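Uncharacterized protein (Bacillus cereus, PDB 5F2H) is of unknown function but belongs to the alpha/beta-hydrolase superfamily and probably acts as a hydrolase. Local coordinates at residues Ile134-Asp139 with Val202-Phe207. Sequence-based numbering, arbitrary orientation.
Sequences IAMHGD and VIIGGF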
# COMPACT_ATOMS: atom_id res chain seq x y z
N ILE B 134 10.41 8.07 9.63
CA ILE B 134 10.90 9.34 10.12
C ILE B 134 12.41 9.28 10.20
O ILE B 134 12.95 8.41 10.85
CB ILE B 134 10.35 9.64 11.49
CG1 ILE B 134 8.86 9.38 11.53
CG2 ILE B 134 10.68 11.06 11.86
CD1 ILE B 134 8.23 9.69 12.88
N ALA B 135 13.08 10.20 9.52
CA ALA B 135 14.52 10.24 9.54
C ALA B 135 14.96 11.44 10.34
O ALA B 135 14.39 12.53 10.17
CB ALA B 135 15.08 10.30 8.14
N MSE B 136 16.01 11.27 11.16
CA MSE B 136 16.54 12.34 11.99
C MSE B 136 17.93 12.79 11.62
O MSE B 136 18.90 12.06 11.78
CB MSE B 136 16.65 11.90 13.45
CG MSE B 136 15.36 11.31 14.01
SE MSE B 136 14.12 12.82 14.31
CE MSE B 136 12.84 11.98 13.12
N HIS B 137 18.04 14.03 11.18
CA HIS B 137 19.32 14.60 10.82
C HIS B 137 20.31 14.62 11.97
O HIS B 137 19.93 14.50 13.13
CB HIS B 137 19.12 16.03 10.33
CG HIS B 137 18.67 17.00 11.38
ND1 HIS B 137 19.55 17.74 12.14
CD2 HIS B 137 17.43 17.38 11.77
CE1 HIS B 137 18.87 18.55 12.93
NE2 HIS B 137 17.59 18.34 12.74
N GLY B 138 21.58 14.81 11.63
CA GLY B 138 22.68 14.89 12.58
C GLY B 138 22.90 16.30 13.09
O GLY B 138 22.25 17.23 12.67
N ASP B 139 23.81 16.50 14.03
CA ASP B 139 24.03 17.86 14.54
C ASP B 139 24.58 18.71 13.43
O ASP B 139 25.27 18.19 12.55
CB ASP B 139 24.95 17.88 15.76
CG ASP B 139 24.27 17.33 17.01
OD1 ASP B 139 23.01 17.32 17.03
OD2 ASP B 139 24.99 16.96 17.98
N VAL B 202 5.55 1.75 10.92
CA VAL B 202 6.36 2.94 11.24
C VAL B 202 7.82 2.57 11.56
O VAL B 202 8.09 1.76 12.44
CB VAL B 202 5.79 3.74 12.41
CG1 VAL B 202 6.65 4.96 12.69
CG2 VAL B 202 4.36 4.15 12.12
N ILE B 203 8.75 3.15 10.81
CA ILE B 203 10.17 2.89 11.00
C ILE B 203 10.83 4.23 11.25
O ILE B 203 10.57 5.18 10.51
CB ILE B 203 10.79 2.31 9.71
CG1 ILE B 203 10.12 0.97 9.35
CG2 ILE B 203 12.30 2.15 9.87
CD1 ILE B 203 10.65 0.33 8.09
N ILE B 204 11.70 4.31 12.25
CA ILE B 204 12.39 5.57 12.49
C ILE B 204 13.88 5.38 12.26
O ILE B 204 14.45 4.40 12.69
CB ILE B 204 12.11 6.22 13.85
CG1 ILE B 204 12.78 7.59 13.90
CG2 ILE B 204 12.62 5.33 14.98
CD1 ILE B 204 12.41 8.43 15.10
N GLY B 205 14.47 6.29 11.50
CA GLY B 205 15.87 6.26 11.17
C GLY B 205 16.53 7.53 11.66
O GLY B 205 15.86 8.54 11.94
N GLY B 206 17.86 7.50 11.76
CA GLY B 206 18.62 8.67 12.21
C GLY B 206 20.10 8.53 11.92
O GLY B 206 20.59 7.43 11.63
N PHE B 207 20.81 9.65 12.05
CA PHE B 207 22.24 9.72 11.81
C PHE B 207 22.88 10.45 13.02
O PHE B 207 22.45 11.56 13.36
CB PHE B 207 22.46 10.46 10.46
CG PHE B 207 23.88 10.71 10.11
CD1 PHE B 207 24.67 9.71 9.58
CD2 PHE B 207 24.45 11.94 10.34
CE1 PHE B 207 26.01 9.91 9.33
CE2 PHE B 207 25.78 12.17 10.05
CZ PHE B 207 26.57 11.15 9.55
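Ile134, Met136 and Ile204 share one face of a parallel sheet, where strands 131-136 and 202-207 lie side by side as the second and third of six. Ile204 extends CG1 anti to its backbone N (chi1 -174°), which carries the branch beside the neighbouring strand: CG1 lies 4.0 Å from Ile134 CB. The chain of the selenomethionine Met136 runs obliquely to the Ile204 branch, although the placing of its end, CE, is doubtful, and both side chains rest on Leu186 of helix 179-195. Beneath them the backbones are joined in parallel register. Ile134 N donates to Ile203 O (3.0 Å) and Ile134 O receives Gly205 N (2.7 Å); then Met136 N reaches Gly205 O (2.8 Å), and Phe207 N closes the ladder on Met136 O (3.1 Å). Past the last bridge, Gly138 CA sits at the edge of the Phe207 ring, 4.1 Å from CD2, while the ring itself stacks with Tyr296 and also meets His294. His137 turns away from strand 202-207 and gives ND1 to Gly138 O (2.8 Å), a bond within the loop that helps fix its imidazole. Adjacent parallel strands, one running into such a loop and the other ending in Gly206 and Phe207, the first two residues of a GxSxG pattern consistent with a nucleophile elbow, are characteristic of the alpha/beta-hydrolase fold.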